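Local coordinates for Esterase/lipase-like protein (Caldicellulosiruptor lactoaceticus 6A, PDB 6A6O) that acts as a bifunctional hydrolase that cleaves acetyl esters and also shows 1,4-beta-xylosidase activity, at residues Gly63-Arg68 and Gly136-Leu141; Leu104-Ala109 and Ser140-His145; Arg108-Val113 and Ile127-Phe132; Tyr171-Leu176 and Glu182-Ala187. All blocks are in the same frame, centred on the assembly; numbering follows the deposited sequence.

Contact 1. Residues Gly63-Arg68 and Gly136-Leu141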
loop_
_atom_site.group_PDB
_atom_site.type_symbol
_atom_site.label_atom_id
_atom_site.label_comp_id
_atom_site.label_asym_id
_atom_site.label_seq_id
_atom_site.Cartn_x
_atom_site.Cartn_y
_atom_site.Cartn_z
ATOM N N GLY A 63 1.174 -6.002 9.664
ATOM C CA GLY A 63 1.302 -7.337 10.233
ATOM C C GLY A 63 2.682 -7.964 10.133
ATOM O O GLY A 63 2.817 -9.191 10.201
ATOM N N GLY A 64 3.718 -7.137 9.974
ATOM C CA GLY A 64 5.091 -7.608 10.050
ATOM C C GLY A 64 5.494 -8.652 9.035
ATOM O O GLY A 64 6.480 -9.362 9.252
ATOM N N TYR A 65 4.764 -8.764 7.928
ATOM C CA TYR A 65 4.968 -9.788 6.906
ATOM C C TYR A 65 4.761 -11.200 7.450
ATOM O O TYR A 65 5.275 -12.165 6.885
ATOM C CB TYR A 65 6.348 -9.662 6.242
ATOM C CG TYR A 65 6.459 -8.461 5.323
ATOM C CD1 TYR A 65 5.685 -8.373 4.169
ATOM C CD2 TYR A 65 7.335 -7.416 5.610
ATOM C CE1 TYR A 65 5.789 -7.273 3.318
ATOM C CE2 TYR A 65 7.439 -6.321 4.779
ATOM C CZ TYR A 65 6.682 -6.249 3.633
ATOM O OH TYR A 65 6.796 -5.147 2.789
ATOM N N THR A 66 4.017 -11.344 8.548
ATOM C CA THR A 66 3.622 -12.663 9.037
ATOM C C THR A 66 2.118 -12.871 9.028
ATOM O O THR A 66 1.666 -14.014 9.126
ATOM C CB THR A 66 4.136 -12.904 10.467
ATOM O OG1 THR A 66 3.572 -11.932 11.359
ATOM C CG2 THR A 66 5.655 -12.807 10.524
ATOM N N HIS A 67 1.339 -11.806 8.934
ATOM C CA HIS A 67 -0.111 -11.881 8.892
ATOM C C HIS A 67 -0.592 -10.547 8.348
ATOM O O HIS A 67 0.211 -9.667 8.015
ATOM C CB HIS A 67 -0.698 -12.174 10.276
ATOM C CG HIS A 67 -0.393 -11.116 11.291
ATOM N ND1 HIS A 67 0.867 -10.928 11.814
ATOM C CD2 HIS A 67 -1.176 -10.160 11.845
ATOM C CE1 HIS A 67 0.844 -9.913 12.659
ATOM N NE2 HIS A 67 -0.385 -9.433 12.700
ATOM N N ARG A 68 -1.908 -10.393 8.255
ATOM C CA ARG A 68 -2.482 -9.140 7.782
ATOM C C ARG A 68 -3.539 -8.694 8.777
ATOM O O ARG A 68 -4.508 -9.421 9.024
ATOM C CB ARG A 68 -3.045 -9.298 6.367
ATOM C CG ARG A 68 -1.932 -9.510 5.322
ATOM C CD ARG A 68 -2.483 -9.840 3.950
ATOM N NE ARG A 68 -3.530 -10.854 4.064
ATOM C CZ ARG A 68 -3.308 -12.164 4.051
ATOM N NH1 ARG A 68 -2.075 -12.633 3.886
ATOM N NH2 ARG A 68 -4.322 -13.007 4.195
ATOM N N GLY A 136 2.710 -0.460 4.875
ATOM C CA GLY A 136 3.252 0.801 4.383
ATOM C C GLY A 136 4.614 0.625 3.749
ATOM O O GLY A 136 4.954 1.319 2.783
ATOM N N HIS A 137 5.416 -0.295 4.279
ATOM C CA HIS A 137 6.627 -0.685 3.566
ATOM C C HIS A 137 6.291 -1.141 2.153
ATOM O O HIS A 137 6.843 -0.635 1.167
ATOM C CB HIS A 137 7.343 -1.796 4.330
ATOM C CG HIS A 137 8.659 -2.174 3.736
ATOM N ND1 HIS A 137 8.925 -3.441 3.257
ATOM C CD2 HIS A 137 9.786 -1.450 3.536
ATOM C CE1 HIS A 137 10.159 -3.477 2.781
ATOM N NE2 HIS A 137 10.707 -2.287 2.952
ATOM N N LEU A 138 5.364 -2.090 2.040
ATOM C CA LEU A 138 4.984 -2.602 0.730
ATOM C C LEU A 138 4.446 -1.491 -0.171
ATOM O O LEU A 138 4.774 -1.433 -1.359
ATOM C CB LEU A 138 3.949 -3.711 0.918
ATOM C CG LEU A 138 3.535 -4.475 -0.329
ATOM C CD1 LEU A 138 4.760 -5.116 -0.932
ATOM C CD2 LEU A 138 2.498 -5.509 0.074
ATOM N N ALA A 139 3.613 -0.604 0.375
ATOM C CA ALA A 139 3.114 0.535 -0.393
ATOM C C ALA A 139 4.253 1.439 -0.857
ATOM O O ALA A 139 4.262 1.909 -2.002
ATOM C CB ALA A 139 2.127 1.339 0.454
ATOM N N SER A 140 5.222 1.698 0.023
ATOM C CA SER A 140 6.339 2.554 -0.356
ATOM C C SER A 140 7.205 1.887 -1.418
ATOM O O SER A 140 7.821 2.584 -2.235
ATOM C CB SER A 140 7.177 2.936 0.873
ATOM O OG SER A 140 7.972 1.853 1.340
ATOM N N LEU A 141 7.248 0.553 -1.433
ATOM C CA LEU A 141 8.013 -0.170 -2.442
ATOM C C LEU A 141 7.339 -0.089 -3.805
ATOM O O LEU A 141 7.989 0.190 -4.819
ATOM C CB LEU A 141 8.188 -1.632 -2.026
ATOM C CG LEU A 141 9.174 -1.876 -0.884
ATOM C CD1 LEU A 141 9.229 -3.356 -0.563
ATOM C CD2 LEU A 141 10.571 -1.326 -1.256
#
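Y65 and H137 meet rim to rim through one short hydrogen bond, Y65 OH to H137 ND1 at 2.8 Å, either of which could be the donor. The bond runs near the plane of both rings, yet the rings stand almost perpendicular (84°), so neither covers the other's face. Packing here is close: Y65 OH also lies 3.7 Å from L138 CB, and L141 CG lies over one face of the imidazole, toward its rim. H137 NE2 bonds to L201 O, so both ring nitrogens are held and the rotation of the ring is fixed. The far side of the loop is looser. T66 and H67 are exposed and pair with each other, T66 OG1 to H67 ND1 at 2.9 Å, while the backbone N atoms of both bond to G63 O. G63, G64 and Y65 all have positive phi in this glycine-rich loop after strand 54-60, a place consistent with the oxyanion loop of related alpha/beta-hydrolase esterases. Helix 182-189 packs on the Y65 ring through A187 and L188, helix 101-115 adds P102, and L138 touches A106 of that helix and F60 of strand 54-60.

Contact 2. Residues Leu104-Ala109 and Ser140-His145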
loop_
_atom_site.group_PDB
_atom_site.type_symbol
_atom_site.label_atom_id
_atom_site.label_comp_id
_atom_site.label_asym_id
_atom_site.label_seq_id
_atom_site.Cartn_x
_atom_site.Cartn_y
_atom_site.Cartn_z
ATOM N N LEU A 104 5.641 -8.655 -5.642
ATOM C CA LEU A 104 5.014 -9.100 -6.881
ATOM C C LEU A 104 3.495 -9.036 -6.779
ATOM O O LEU A 104 2.818 -8.651 -7.742
ATOM C CB LEU A 104 5.468 -10.517 -7.218
ATOM C CG LEU A 104 6.933 -10.625 -7.626
ATOM C CD1 LEU A 104 7.314 -12.093 -7.752
ATOM C CD2 LEU A 104 7.170 -9.882 -8.936
ATOM N N ASP A 105 2.950 -9.409 -5.620
ATOM C CA ASP A 105 1.507 -9.314 -5.409
ATOM C C ASP A 105 1.028 -7.866 -5.464
ATOM O O ASP A 105 -0.017 -7.573 -6.054
ATOM C CB ASP A 105 1.139 -9.948 -4.075
ATOM C CG ASP A 105 1.420 -11.445 -4.042
ATOM O OD1 ASP A 105 1.651 -12.055 -5.116
ATOM O OD2 ASP A 105 1.421 -11.994 -2.930
ATOM N N ALA A 106 1.781 -6.941 -4.856
ATOM C CA ALA A 106 1.374 -5.537 -4.865
ATOM C C ALA A 106 1.407 -4.953 -6.274
ATOM O O ALA A 106 0.494 -4.215 -6.669
ATOM C CB ALA A 106 2.265 -4.727 -3.912
ATOM N N LYS A 107 2.459 -5.245 -7.046
ATOM C CA LYS A 107 2.515 -4.729 -8.409
ATOM C C LYS A 107 1.369 -5.294 -9.241
ATOM O O LYS A 107 0.725 -4.570 -10.012
ATOM C CB LYS A 107 3.858 -5.079 -9.052
ATOM C CG LYS A 107 5.061 -4.359 -8.449
ATOM C CD LYS A 107 6.304 -4.613 -9.317
ATOM C CE LYS A 107 7.573 -4.120 -8.645
ATOM N NZ LYS A 107 8.774 -4.514 -9.443
ATOM N N ARG A 108 1.111 -6.592 -9.091
ATOM C CA ARG A 108 0.035 -7.232 -9.841
ATOM C C ARG A 108 -1.311 -6.607 -9.501
ATOM O O ARG A 108 -2.134 -6.353 -10.392
ATOM C CB ARG A 108 0.033 -8.730 -9.548
ATOM C CG ARG A 108 -1.046 -9.510 -10.285
ATOM C CD ARG A 108 -0.859 -9.491 -11.800
ATOM N NE ARG A 108 -1.952 -10.239 -12.437
ATOM C CZ ARG A 108 -1.958 -10.670 -13.698
ATOM N NH1 ARG A 108 -0.929 -10.436 -14.504
ATOM N NH2 ARG A 108 -3.009 -11.349 -14.156
ATOM N N ALA A 109 -1.539 -6.333 -8.213
ATOM C CA ALA A 109 -2.805 -5.743 -7.782
ATOM C C ALA A 109 -3.068 -4.407 -8.471
ATOM O O ALA A 109 -4.185 -4.156 -8.942
ATOM C CB ALA A 109 -2.813 -5.585 -6.258
ATOM N N SER A 140 5.222 1.698 0.023
ATOM C CA SER A 140 6.339 2.554 -0.356
ATOM C C SER A 140 7.205 1.887 -1.418
ATOM O O SER A 140 7.821 2.584 -2.235
ATOM C CB SER A 140 7.177 2.936 0.873
ATOM O OG SER A 140 7.972 1.853 1.340
ATOM N N LEU A 141 7.248 0.553 -1.433
ATOM C CA LEU A 141 8.013 -0.170 -2.442
ATOM C C LEU A 141 7.339 -0.089 -3.805
ATOM O O LEU A 141 7.989 0.190 -4.819
ATOM C CB LEU A 141 8.188 -1.632 -2.026
ATOM C CG LEU A 141 9.174 -1.876 -0.884
ATOM C CD1 LEU A 141 9.229 -3.356 -0.563
ATOM C CD2 LEU A 141 10.571 -1.326 -1.256
ATOM N N VAL A 142 6.031 -0.339 -3.856
ATOM C CA VAL A 142 5.364 -0.225 -5.143
ATOM C C VAL A 142 5.331 1.237 -5.597
ATOM O O VAL A 142 5.314 1.514 -6.802
ATOM C CB VAL A 142 3.986 -0.925 -5.051
ATOM C CG1 VAL A 142 2.942 -0.047 -4.388
ATOM C CG2 VAL A 142 3.532 -1.423 -6.425
ATOM N N GLY A 143 5.418 2.191 -4.661
ATOM C CA GLY A 143 5.550 3.591 -5.001
ATOM C C GLY A 143 6.934 4.025 -5.430
ATOM O O GLY A 143 7.105 5.184 -5.811
ATOM N N THR A 144 7.930 3.137 -5.362
ATOM C CA THR A 144 9.285 3.460 -5.790
ATOM C C THR A 144 9.854 2.469 -6.793
ATOM O O THR A 144 10.778 2.841 -7.525
ATOM C CB THR A 144 10.253 3.543 -4.585
ATOM O OG1 THR A 144 10.174 2.346 -3.799
ATOM C CG2 THR A 144 9.927 4.742 -3.689
ATOM N N HIS A 145 9.328 1.240 -6.862
ATOM C CA HIS A 145 9.827 0.161 -7.715
ATOM C C HIS A 145 8.956 -0.073 -8.947
ATOM O O HIS A 145 9.065 -1.132 -9.579
ATOM C CB HIS A 145 9.893 -1.157 -6.938
ATOM C CG HIS A 145 11.089 -1.308 -6.049
ATOM N ND1 HIS A 145 11.337 -0.487 -4.969
ATOM C CD2 HIS A 145 12.070 -2.243 -6.041
ATOM C CE1 HIS A 145 12.440 -0.885 -4.357
ATOM N NE2 HIS A 145 12.907 -1.946 -4.989
HETATM O O HOH W 1 8.749 -2.943 -11.622
#
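K107 and V142, with CA atoms 6.3 Å apart, mark the closest backbone approach between helix 101-115 and the C-terminal part of helix 134-142. The two helices lie on the same face of the central sheet of this alpha/beta-hydrolase fold, and A106 and V142 both rest on F60 of strand 54-60. V142 does most of the apolar work. Its CG2, anti to the backbone N, lies 3.9 Å from K107 CG, and the two side chains run past one another, pointing opposite ways; V142 CB lies 4.3 Å from A106 CB. From CG outward the K107 chain is fully extended, which carries it along the helix surface to H145, where K107 CE passes 4.1 Å from H145 CB. H145 is set in place by the backbone of 141-145, in which L141 O accepts from both T144 N and H145 N. That backbone presents H145 O to the lysine. The direct bond from K107 NZ to H145 O is weak, at 3.4 Å. A water makes the stronger link, accepting from K107 NZ at 2.7 Å and donating to H145 O at 2.7 Å.

Contact 3. Residues Arg108-Val113 and Ile127-Phe132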
loop_
_atom_site.group_PDB
_atom_site.type_symbol
_atom_site.label_atom_id
_atom_site.label_comp_id
_atom_site.label_asym_id
_atom_site.label_seq_id
_atom_site.Cartn_x
_atom_site.Cartn_y
_atom_site.Cartn_z
ATOM N N ARG A 108 1.111 -6.592 -9.091
ATOM C CA ARG A 108 0.035 -7.232 -9.841
ATOM C C ARG A 108 -1.311 -6.607 -9.501
ATOM O O ARG A 108 -2.134 -6.353 -10.392
ATOM C CB ARG A 108 0.033 -8.730 -9.548
ATOM C CG ARG A 108 -1.046 -9.510 -10.285
ATOM C CD ARG A 108 -0.859 -9.491 -11.800
ATOM N NE ARG A 108 -1.952 -10.239 -12.437
ATOM C CZ ARG A 108 -1.958 -10.670 -13.698
ATOM N NH1 ARG A 108 -0.929 -10.436 -14.504
ATOM N NH2 ARG A 108 -3.009 -11.349 -14.156
ATOM N N ALA A 109 -1.539 -6.333 -8.213
ATOM C CA ALA A 109 -2.805 -5.743 -7.782
ATOM C C ALA A 109 -3.068 -4.407 -8.471
ATOM O O ALA A 109 -4.185 -4.156 -8.942
ATOM C CB ALA A 109 -2.813 -5.585 -6.258
ATOM N N ILE A 110 -2.053 -3.542 -8.562
ATOM C CA ILE A 110 -2.243 -2.246 -9.218
ATOM C C ILE A 110 -2.524 -2.430 -10.713
ATOM O O ILE A 110 -3.440 -1.810 -11.267
ATOM C CB ILE A 110 -1.028 -1.327 -8.978
ATOM C CG1 ILE A 110 -0.861 -1.045 -7.477
ATOM C CG2 ILE A 110 -1.208 0.005 -9.724
ATOM C CD1 ILE A 110 0.283 -0.085 -7.174
ATOM N N ARG A 111 -1.733 -3.269 -11.391
ATOM C CA ARG A 111 -1.998 -3.549 -12.806
ATOM C C ARG A 111 -3.408 -4.093 -13.013
ATOM O O ARG A 111 -4.096 -3.721 -13.977
ATOM C CB ARG A 111 -0.993 -4.561 -13.353
ATOM C CG ARG A 111 0.455 -4.147 -13.261
ATOM C CD ARG A 111 1.277 -5.054 -14.166
ATOM N NE ARG A 111 2.622 -5.282 -13.641
ATOM C CZ ARG A 111 3.677 -4.512 -13.890
ATOM N NH1 ARG A 111 3.569 -3.425 -14.655
ATOM N NH2 ARG A 111 4.850 -4.832 -13.357
ATOM N N LEU A 112 -3.840 -4.988 -12.125
ATOM C CA LEU A 112 -5.152 -5.621 -12.265
ATOM C C LEU A 112 -6.274 -4.602 -12.137
ATOM O O LEU A 112 -7.192 -4.561 -12.965
ATOM C CB LEU A 112 -5.308 -6.715 -11.214
ATOM C CG LEU A 112 -6.513 -7.660 -11.302
ATOM C CD1 LEU A 112 -6.465 -8.421 -12.618
ATOM C CD2 LEU A 112 -6.518 -8.621 -10.128
ATOM N N VAL A 113 -6.228 -3.773 -11.090
ATOM C CA VAL A 113 -7.273 -2.774 -10.905
ATOM C C VAL A 113 -7.271 -1.780 -12.061
ATOM O O VAL A 113 -8.330 -1.374 -12.554
ATOM C CB VAL A 113 -7.106 -2.073 -9.542
ATOM C CG1 VAL A 113 -8.112 -0.937 -9.406
ATOM C CG2 VAL A 113 -7.264 -3.075 -8.404
ATOM N N ILE A 127 -5.666 5.789 -9.119
ATOM C CA ILE A 127 -5.530 4.544 -8.375
ATOM C C ILE A 127 -4.304 4.687 -7.486
ATOM O O ILE A 127 -3.174 4.658 -7.985
ATOM C CB ILE A 127 -5.386 3.327 -9.299
ATOM C CG1 ILE A 127 -6.647 3.151 -10.152
ATOM C CG2 ILE A 127 -5.113 2.055 -8.485
ATOM C CD1 ILE A 127 -6.453 2.177 -11.290
ATOM N N GLY A 128 -4.522 4.837 -6.178
ATOM C CA GLY A 128 -3.456 4.975 -5.214
ATOM C C GLY A 128 -3.405 3.797 -4.252
ATOM O O GLY A 128 -4.234 2.886 -4.285
ATOM N N VAL A 129 -2.400 3.830 -3.380
ATOM C CA VAL A 129 -2.221 2.782 -2.384
ATOM C C VAL A 129 -2.082 3.429 -1.013
ATOM O O VAL A 129 -1.581 4.552 -0.877
ATOM C CB VAL A 129 -1.000 1.875 -2.679
ATOM C CG1 VAL A 129 -1.225 1.071 -3.995
ATOM C CG2 VAL A 129 0.295 2.712 -2.711
ATOM N N LEU A 130 -2.563 2.714 0.003
ATOM C CA LEU A 130 -2.504 3.161 1.389
ATOM C C LEU A 130 -2.061 1.968 2.226
ATOM O O LEU A 130 -2.664 0.897 2.151
ATOM C CB LEU A 130 -3.870 3.717 1.843
ATOM C CG LEU A 130 -4.004 4.284 3.265
ATOM C CD1 LEU A 130 -5.123 5.312 3.383
ATOM C CD2 LEU A 130 -4.238 3.150 4.284
ATOM N N GLY A 131 -0.985 2.126 2.988
ATOM C CA GLY A 131 -0.418 1.018 3.731
ATOM C C GLY A 131 -0.098 1.401 5.160
ATOM O O GLY A 131 0.273 2.535 5.453
ATOM N N PHE A 132 -0.251 0.416 6.045
ATOM C CA PHE A 132 0.060 0.518 7.463
ATOM C C PHE A 132 1.254 -0.366 7.803
ATOM O O PHE A 132 1.244 -1.564 7.498
ATOM C CB PHE A 132 -1.121 0.060 8.325
ATOM C CG PHE A 132 -2.377 0.853 8.139
ATOM C CD1 PHE A 132 -3.288 0.523 7.142
ATOM C CD2 PHE A 132 -2.662 1.914 8.990
ATOM C CE1 PHE A 132 -4.467 1.246 7.005
ATOM C CE2 PHE A 132 -3.823 2.638 8.861
ATOM C CZ PHE A 132 -4.727 2.311 7.858
#
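In I110 the CG1 branch is turned anti to the carbonyl carbon (chi1 -62°) and continues straight on (chi2 -177°), which carries CD1 from the flank of the helix down to V129. There I110 CD1 meets V129 CG1 at 3.7 Å, the two side chains crossing at about a right angle. One helical turn further on, V113 holds CG1 anti to its own N (chi1 174°), and V113 CG1 touches I127 CD1 at 4.0 Å, here with the side chains oblique to each other. The facing residues are thus three apart on the helix and two apart on the strand, with G128 between I127 and V129 adding no side chain on this face. All four are buried, and the interface is wholly apolar, without a hydrogen bond across it. Helix 101-115 is the main helix of a beta-alpha-beta crossover from strand 86-91 to strand 127-132 that passes over strand 54-60; accordingly V113 also touches C56 and I58 of that intervening strand. Strand 127-132 runs on through G131 to S133, at what is probably the nucleophile elbow of an alpha/beta hydrolase. On the reverse face of the sheet L130 packs against V76 and W79 of helix 74-82.

Contact 4. Residues Tyr171-Leu176 and Glu182-Ala187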
loop_
_atom_site.group_PDB
_atom_site.type_symbol
_atom_site.label_atom_id
_atom_site.label_comp_id
_atom_site.label_asym_id
_atom_site.label_seq_id
_atom_site.Cartn_x
_atom_site.Cartn_y
_atom_site.Cartn_z
ATOM N N TYR A 171 2.272 5.056 9.845
ATOM C CA TYR A 171 3.379 4.526 10.637
ATOM C C TYR A 171 4.164 3.455 9.873
ATOM O O TYR A 171 4.303 2.320 10.347
ATOM C CB TYR A 171 2.867 4.011 11.999
ATOM C CG TYR A 171 1.543 3.260 12.009
ATOM C CD1 TYR A 171 1.494 1.876 11.770
ATOM C CD2 TYR A 171 0.353 3.921 12.296
ATOM C CE1 TYR A 171 0.280 1.189 11.800
ATOM C CE2 TYR A 171 -0.861 3.245 12.328
ATOM C CZ TYR A 171 -0.894 1.885 12.085
ATOM O OH TYR A 171 -2.108 1.230 12.127
ATOM N N PRO A 172 4.759 3.804 8.724
ATOM C CA PRO A 172 5.378 2.796 7.854
ATOM C C PRO A 172 6.736 2.284 8.317
ATOM O O PRO A 172 7.577 3.028 8.829
ATOM C CB PRO A 172 5.543 3.549 6.524
ATOM C CG PRO A 172 5.764 4.971 6.971
ATOM C CD PRO A 172 4.787 5.143 8.105
ATOM N N VAL A 173 6.930 0.979 8.114
ATOM C CA VAL A 173 8.260 0.406 7.961
ATOM C C VAL A 173 8.852 0.942 6.666
ATOM O O VAL A 173 8.215 0.866 5.615
ATOM C CB VAL A 173 8.155 -1.126 7.944
ATOM C CG1 VAL A 173 9.461 -1.776 7.531
ATOM C CG2 VAL A 173 7.664 -1.636 9.319
ATOM N N ILE A 174 10.057 1.514 6.735
ATOM C CA ILE A 174 10.648 2.145 5.552
ATOM C C ILE A 174 12.059 1.611 5.366
ATOM O O ILE A 174 12.409 1.066 4.306
ATOM C CB ILE A 174 10.658 3.687 5.674
ATOM C CG1 ILE A 174 9.240 4.265 5.582
ATOM C CG2 ILE A 174 11.545 4.322 4.593
ATOM C CD1 ILE A 174 8.551 4.093 4.213
ATOM N N SER A 175 12.876 1.773 6.401
ATOM C CA SER A 175 14.261 1.334 6.385
ATOM C C SER A 175 14.382 -0.106 6.882
ATOM O O SER A 175 13.739 -0.500 7.863
ATOM C CB SER A 175 15.107 2.264 7.257
ATOM O OG SER A 175 16.417 1.763 7.412
ATOM N N LEU A 176 15.225 -0.884 6.210
ATOM C CA LEU A 176 15.447 -2.276 6.581
ATOM C C LEU A 176 16.629 -2.395 7.540
ATOM O O LEU A 176 16.723 -3.352 8.308
ATOM C CB LEU A 176 15.691 -3.131 5.336
ATOM C CG LEU A 176 14.445 -3.625 4.599
ATOM C CD1 LEU A 176 14.699 -4.983 3.964
ATOM C CD2 LEU A 176 13.252 -3.682 5.540
ATOM N N GLU A 182 12.829 -5.079 13.100
ATOM C CA GLU A 182 13.611 -6.275 12.803
ATOM C C GLU A 182 12.720 -7.473 12.495
ATOM O O GLU A 182 13.101 -8.336 11.697
ATOM C CB GLU A 182 14.553 -6.588 13.968
ATOM C CG GLU A 182 15.641 -5.531 14.193
ATOM C CD GLU A 182 16.661 -5.454 13.059
ATOM O OE1 GLU A 182 16.824 -6.457 12.331
ATOM O OE2 GLU A 182 17.318 -4.395 12.911
ATOM N N GLY A 183 11.538 -7.538 13.106
ATOM C CA GLY A 183 10.615 -8.618 12.783
ATOM C C GLY A 183 10.232 -8.624 11.315
ATOM O O GLY A 183 10.266 -9.667 10.654
ATOM N N SER A 184 9.872 -7.453 10.780
ATOM C CA SER A 184 9.503 -7.373 9.371
ATOM C C SER A 184 10.680 -7.736 8.484
ATOM O O SER A 184 10.521 -8.435 7.473
ATOM C CB SER A 184 9.008 -5.963 9.027
ATOM O OG SER A 184 7.848 -5.616 9.749
ATOM N N LYS A 185 11.868 -7.241 8.835
ATOM C CA LYS A 185 13.059 -7.501 8.032
ATOM C C LYS A 185 13.364 -8.994 7.970
ATOM O O LYS A 185 13.697 -9.528 6.904
ATOM C CB LYS A 185 14.238 -6.728 8.617
ATOM C CG LYS A 185 15.563 -6.924 7.906
ATOM C CD LYS A 185 16.663 -6.131 8.607
ATOM C CE LYS A 185 17.990 -6.312 7.874
ATOM N NZ LYS A 185 19.041 -5.474 8.492
ATOM N N LYS A 186 13.242 -9.680 9.105
ATOM C CA LYS A 186 13.510 -11.115 9.159
ATOM C C LYS A 186 12.445 -11.912 8.414
ATOM O O LYS A 186 12.768 -12.845 7.663
ATOM C CB LYS A 186 13.600 -11.557 10.619
ATOM C CG LYS A 186 13.874 -13.047 10.845
ATOM C CD LYS A 186 13.613 -13.408 12.310
ATOM C CE LYS A 186 13.983 -14.852 12.643
ATOM N NZ LYS A 186 15.355 -14.967 13.215
ATOM N N ALA A 187 11.169 -11.562 8.603
ATOM C CA ALA A 187 10.105 -12.254 7.883
ATOM C C ALA A 187 10.258 -12.090 6.377
ATOM O O ALA A 187 10.006 -13.030 5.615
ATOM C CB ALA A 187 8.734 -11.750 8.343
#
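K185 passes beside L176 with its chain fully extended and CG anti to the backbone N (chi1 179°). K185 CB starts the contact, 4.4 Å from L176 CD2. K185 CG then passes L176 O at 3.8 Å. K185 CD comes implausibly close to the same oxygen, so the modelled position of that carbonyl is doubtful, and with it the touches made by the outer part of the lysine. Further out K185 CE runs beside it, and K185 NZ at the tip makes a bond to L176 O of 3.1 Å that is weak and, for the same reason, uncertain. A smaller van der Waals touch lies deeper, V173 CG2 against S184 OG at 4.0 Å; S184 OG has its hydrogen bond with H181 ND1. The loop 171-176 follows strand 167-170 at the C-terminal ends of the parallel strands, where alpha/beta hydrolases keep their active site, and helix 182-189 belongs to the excursion between that strand and strand 214-219. V173 is joined by backbone hydrogen bonding to S133, probably the nucleophile, and Y171 stacks edge-to-face on H254, probably the triad histidine. The V173 side chain also packs on H137 of helix 134-142.

Overall arrangement
Helix 134-142 connects most of the set: contacts 1 and 2 share S140 and L141, and L138 CG of contact 1 touches A106 CB of contact 2 at 3.8 Å. Contacts 2 and 3 lie with centres about 7 Å apart on helix 101-115, where V142 CG2 meets I110 CD1 at 3.6 Å, forming one apolar layer over the sheet. Contact 4 also reaches H137, through V173 O at 3.1 Å from H137 CB. Contacts 3 and 4 are about 20 Å apart between centres, yet F132 and Y171 touch near the probable triad S133, H254 and D222. V173 of contact 4 touches that triad; in contact 1, H137 lies near it without touching, while L138 touches the probable nucleophile elbow.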